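Local structure of beta-N-acetylhexosaminidase (Thermotoga neapolitana, 5BZA) at residues 151-164 / 194-208. The protein probably hydrolyses terminal non-reducing N-acetyl-D-hexosamine residues from N-acetyl-beta-D-hexosaminides, as a glycoside hydrolase of family 3. Sequence-based numbering, arbitrary orientation.
With CD (cadmium ion), chain N.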
# COMPACT_ATOMS: atom_id res chain seq x y z
N PHE B 151 16.06 -9.80 2.01
CA PHE B 151 16.99 -9.61 3.09
C PHE B 151 17.52 -8.15 3.20
O PHE B 151 17.50 -7.55 4.27
CB PHE B 151 18.13 -10.59 2.90
CG PHE B 151 18.98 -10.75 4.06
CD1 PHE B 151 18.46 -11.30 5.22
CD2 PHE B 151 20.33 -10.41 4.01
CE1 PHE B 151 19.25 -11.47 6.34
CE2 PHE B 151 21.14 -10.59 5.12
CZ PHE B 151 20.60 -11.13 6.29
N LYS B 152 17.98 -7.58 2.08
CA LYS B 152 18.42 -6.20 2.04
C LYS B 152 17.28 -5.28 2.53
O LYS B 152 17.51 -4.40 3.33
CB LYS B 152 18.84 -5.80 0.62
CG LYS B 152 20.30 -6.14 0.17
CD LYS B 152 20.58 -5.32 -1.13
CE LYS B 152 21.97 -5.48 -1.80
NZ LYS B 152 22.34 -6.69 -2.60
N GLY B 153 16.05 -5.55 2.08
CA GLY B 153 14.89 -4.78 2.45
C GLY B 153 14.51 -4.87 3.92
O GLY B 153 13.79 -4.01 4.41
N GLY B 154 14.97 -5.89 4.64
CA GLY B 154 14.64 -5.98 6.05
C GLY B 154 13.69 -7.11 6.43
O GLY B 154 13.04 -7.09 7.49
N VAL B 155 13.55 -8.08 5.55
CA VAL B 155 12.68 -9.20 5.88
C VAL B 155 13.41 -10.53 5.64
O VAL B 155 14.04 -10.75 4.61
CB VAL B 155 11.40 -9.06 5.03
CG1 VAL B 155 10.72 -10.31 4.87
CG2 VAL B 155 10.47 -8.07 5.68
N ILE B 156 13.32 -11.44 6.58
CA ILE B 156 13.91 -12.79 6.35
C ILE B 156 13.06 -13.65 5.46
O ILE B 156 11.94 -13.98 5.82
CB ILE B 156 14.13 -13.53 7.65
CG1 ILE B 156 15.14 -12.74 8.46
CG2 ILE B 156 14.71 -14.94 7.39
CD1 ILE B 156 15.38 -13.33 9.77
N PRO B 157 13.60 -14.05 4.30
CA PRO B 157 12.84 -14.92 3.40
C PRO B 157 12.64 -16.31 3.98
O PRO B 157 13.42 -16.74 4.83
CB PRO B 157 13.69 -14.95 2.13
CG PRO B 157 15.07 -14.74 2.61
CD PRO B 157 14.97 -13.80 3.80
N CYS B 158 11.57 -16.96 3.55
CA CYS B 158 11.32 -18.37 3.83
C CYS B 158 11.09 -19.12 2.52
O CYS B 158 10.03 -19.02 1.88
CB CYS B 158 10.12 -18.54 4.76
SG CYS B 158 9.80 -20.27 5.22
N ILE B 159 12.10 -19.84 2.08
CA ILE B 159 12.01 -20.51 0.80
C ILE B 159 11.10 -21.74 0.92
O ILE B 159 11.04 -22.35 1.95
CB ILE B 159 13.42 -20.87 0.26
CG1 ILE B 159 14.19 -21.76 1.24
CG2 ILE B 159 14.18 -19.59 -0.07
CD1 ILE B 159 15.60 -22.09 0.76
N LYS B 160 10.39 -22.07 -0.15
CA LYS B 160 9.38 -23.13 -0.13
C LYS B 160 9.21 -23.69 -1.54
O LYS B 160 9.55 -23.00 -2.51
CB LYS B 160 8.05 -22.58 0.42
CG LYS B 160 7.42 -21.50 -0.46
CD LYS B 160 6.25 -20.83 0.24
CE LYS B 160 5.65 -19.73 -0.62
NZ LYS B 160 4.51 -19.07 0.05
N HIS B 161 8.73 -24.93 -1.68
CA HIS B 161 8.50 -25.85 -0.58
C HIS B 161 9.47 -27.04 -0.67
O HIS B 161 9.37 -27.86 -1.59
CB HIS B 161 7.05 -26.39 -0.57
CG HIS B 161 6.00 -25.38 -0.94
ND1 HIS B 161 5.82 -24.91 -2.23
CD2 HIS B 161 5.05 -24.78 -0.18
CE1 HIS B 161 4.81 -24.07 -2.25
NE2 HIS B 161 4.34 -23.96 -1.02
N PHE B 162 10.36 -27.15 0.32
CA PHE B 162 11.39 -28.17 0.30
C PHE B 162 10.80 -29.60 0.33
O PHE B 162 9.98 -29.89 1.21
CB PHE B 162 12.32 -27.95 1.51
CG PHE B 162 13.30 -29.07 1.71
CD1 PHE B 162 14.52 -29.06 1.05
CD2 PHE B 162 12.99 -30.14 2.52
CE1 PHE B 162 15.40 -30.10 1.21
CE2 PHE B 162 13.87 -31.21 2.66
CZ PHE B 162 15.07 -31.17 2.02
N PRO B 163 11.28 -30.52 -0.53
CA PRO B 163 12.40 -30.37 -1.47
C PRO B 163 11.96 -29.97 -2.89
O PRO B 163 12.76 -30.04 -3.82
CB PRO B 163 13.03 -31.78 -1.47
CG PRO B 163 11.79 -32.70 -1.34
CD PRO B 163 10.86 -31.94 -0.40
N GLY B 164 10.71 -29.60 -3.08
CA GLY B 164 10.28 -29.17 -4.39
C GLY B 164 8.93 -29.76 -4.70
O GLY B 164 8.79 -31.00 -4.73
N PHE B 194 17.33 -24.50 -3.98
CA PHE B 194 17.54 -24.59 -2.53
C PHE B 194 19.05 -24.59 -2.14
O PHE B 194 19.47 -23.91 -1.18
CB PHE B 194 16.82 -25.80 -1.93
CG PHE B 194 15.30 -25.70 -1.98
CD1 PHE B 194 14.59 -26.11 -3.10
CD2 PHE B 194 14.59 -25.23 -0.88
CE1 PHE B 194 13.19 -26.02 -3.14
CE2 PHE B 194 13.19 -25.15 -0.91
CZ PHE B 194 12.50 -25.55 -2.06
N ARG B 195 19.83 -25.40 -2.87
CA ARG B 195 21.27 -25.49 -2.69
C ARG B 195 21.93 -24.12 -2.91
O ARG B 195 22.88 -23.74 -2.20
CB ARG B 195 21.85 -26.56 -3.63
CG ARG B 195 21.46 -28.00 -3.21
CD ARG B 195 21.66 -29.09 -4.32
NE ARG B 195 23.03 -29.13 -4.82
CZ ARG B 195 23.35 -29.43 -6.08
NH1 ARG B 195 22.40 -29.74 -6.97
NH2 ARG B 195 24.63 -29.42 -6.45
N ARG B 196 21.44 -23.41 -3.91
CA ARG B 196 21.97 -22.08 -4.23
C ARG B 196 21.80 -21.13 -3.04
O ARG B 196 22.74 -20.36 -2.69
CB ARG B 196 21.27 -21.50 -5.47
CG ARG B 196 21.86 -20.12 -5.96
CD ARG B 196 23.31 -20.23 -6.45
NE ARG B 196 23.48 -21.34 -7.41
CZ ARG B 196 23.17 -21.29 -8.71
NH1 ARG B 196 22.70 -20.16 -9.25
NH2 ARG B 196 23.36 -22.38 -9.46
N ILE B 197 20.63 -21.19 -2.41
CA ILE B 197 20.42 -20.33 -1.25
C ILE B 197 21.35 -20.78 -0.08
O ILE B 197 21.96 -19.92 0.61
CB ILE B 197 18.94 -20.32 -0.75
CG1 ILE B 197 17.93 -20.01 -1.88
CG2 ILE B 197 18.80 -19.42 0.50
CD1 ILE B 197 18.35 -18.93 -2.83
N PHE B 198 21.45 -22.10 0.14
CA PHE B 198 22.25 -22.59 1.30
C PHE B 198 23.75 -22.30 1.20
O PHE B 198 24.43 -22.23 2.22
CB PHE B 198 22.04 -24.09 1.53
CG PHE B 198 20.61 -24.46 1.78
CD1 PHE B 198 19.79 -23.58 2.49
CD2 PHE B 198 20.09 -25.66 1.30
CE1 PHE B 198 18.44 -23.91 2.75
CE2 PHE B 198 18.75 -25.99 1.52
CZ PHE B 198 17.91 -25.11 2.24
N GLN B 199 24.26 -22.16 -0.02
CA GLN B 199 25.67 -21.85 -0.24
C GLN B 199 25.96 -20.36 -0.06
O GLN B 199 27.14 -19.99 -0.02
CB GLN B 199 26.11 -22.31 -1.63
CG GLN B 199 26.36 -23.80 -1.66
CD GLN B 199 26.70 -24.32 -3.04
OE1 GLN B 199 26.44 -23.65 -4.06
NE2 GLN B 199 27.18 -25.56 -3.09
N SER B 200 24.92 -19.50 -0.05
CA SER B 200 25.10 -18.06 0.22
C SER B 200 25.21 -17.79 1.70
O SER B 200 25.10 -18.69 2.52
CB SER B 200 23.93 -17.23 -0.35
OG SER B 200 22.74 -17.33 0.48
N ARG B 201 25.36 -16.52 2.06
CA ARG B 201 25.30 -16.11 3.47
C ARG B 201 23.99 -15.37 3.81
O ARG B 201 23.92 -14.79 4.88
CB ARG B 201 26.49 -15.21 3.85
CG ARG B 201 27.89 -15.87 3.82
CD ARG B 201 28.07 -16.90 4.95
NE ARG B 201 27.95 -16.30 6.29
CZ ARG B 201 28.16 -16.95 7.44
NH1 ARG B 201 28.45 -18.25 7.45
NH2 ARG B 201 28.03 -16.31 8.61
N VAL B 202 22.95 -15.46 2.97
CA VAL B 202 21.67 -14.89 3.35
C VAL B 202 21.01 -15.78 4.39
O VAL B 202 20.92 -17.00 4.22
CB VAL B 202 20.68 -14.75 2.16
CG1 VAL B 202 19.33 -14.20 2.64
CG2 VAL B 202 21.22 -13.84 1.10
N LYS B 203 20.59 -15.17 5.49
CA LYS B 203 19.85 -15.90 6.49
C LYS B 203 18.48 -16.20 5.90
O LYS B 203 17.80 -15.27 5.39
CB LYS B 203 19.69 -15.10 7.78
CG LYS B 203 19.00 -15.89 8.89
CD LYS B 203 19.12 -15.19 10.22
CE LYS B 203 19.10 -16.20 11.36
NZ LYS B 203 20.10 -15.88 12.43
N THR B 204 18.04 -17.45 6.00
CA THR B 204 16.74 -17.80 5.44
C THR B 204 16.02 -18.83 6.32
O THR B 204 16.66 -19.55 7.06
CB THR B 204 16.87 -18.39 3.97
OG1 THR B 204 15.57 -18.64 3.43
CG2 THR B 204 17.64 -19.73 3.93
N ALA B 205 14.69 -18.88 6.26
CA ALA B 205 14.00 -20.06 6.81
C ALA B 205 13.65 -21.01 5.65
O ALA B 205 13.68 -20.63 4.48
CB ALA B 205 12.73 -19.67 7.63
N VAL B 206 13.34 -22.26 5.98
CA VAL B 206 12.91 -23.21 4.95
C VAL B 206 11.54 -23.77 5.32
O VAL B 206 11.35 -24.26 6.45
CB VAL B 206 13.89 -24.39 4.78
CG1 VAL B 206 13.30 -25.42 3.80
CG2 VAL B 206 15.23 -23.90 4.31
N MET B 207 10.60 -23.71 4.39
CA MET B 207 9.30 -24.37 4.59
C MET B 207 9.22 -25.73 3.85
O MET B 207 9.62 -25.83 2.70
CB MET B 207 8.16 -23.44 4.13
CG MET B 207 6.79 -23.93 4.60
SD MET B 207 5.34 -22.99 3.98
CE MET B 207 5.53 -21.42 4.87
N THR B 208 8.71 -26.76 4.51
CA THR B 208 8.62 -28.12 3.91
C THR B 208 7.39 -28.29 3.06
O THR B 208 6.43 -27.53 3.22
CB THR B 208 8.61 -29.23 4.98
OG1 THR B 208 7.43 -29.11 5.79
CG2 THR B 208 9.85 -29.12 5.86
CD CD N . 1.93 -23.69 0.20
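Pro157 to Phe162 pair in parallel with Ala205 to Thr208, as neighbouring strands of the TIM-barrel-type domain of this family 3 enzyme. The axes of strand 156-160 and strand 205-208 approach to 4.4 Å at 29°. Helix 194-198, in the connection between them, runs nearly antiparallel to the first strand, as in a beta-alpha-beta crossover. Pro157 O accepts from Ala205 N, and Ala205 O from Ile159 N. Met207 N then meets Ile159 O at 2.8 Å, in an almost straight bond. Met207 O takes Phe162 N, one residue later than a regular ladder would give. This beta bulge coincides with the cis peptide before His161.

Ile159 and Phe162 turn to the helix-covered side, beside Val206. CG1 of Ile159 sits between its backbone N and carbonyl carbon (chi1 57°), which sends CD1 toward the helix. There CD1 lies 3.7 Å from Phe194 CD2 and also touches Ile197 and Phe198. The Phe194 ring reaches the bulge, with CZ 3.6 Å from Phe162 N. Phe162 sets its ring edge against the Phe194 face, a T-shaped pair with planes at 80°. With an alanine in place of Phe194, the bulge is likely to face a gap, and the Phe162 edge and Ile159 CD1 to lose the ring they pack on. Phe162 CB packs 3.6 Å from Val206 CG1.

On the other side of the sheet, Cys158 SG touches Ala205 CB and lies 3.7 Å from Met207 CB. Where the pair begins, Val202 CG1 makes a CH-pi contact over the Phe151 ring face, 4.2 Å from its centroid. At the opposite end, His161 ND1 is hydrogen-bonded to Asp117. Asp245 completes the protein side of the cadmium site, which His161 NE2 binds at 2.7 Å.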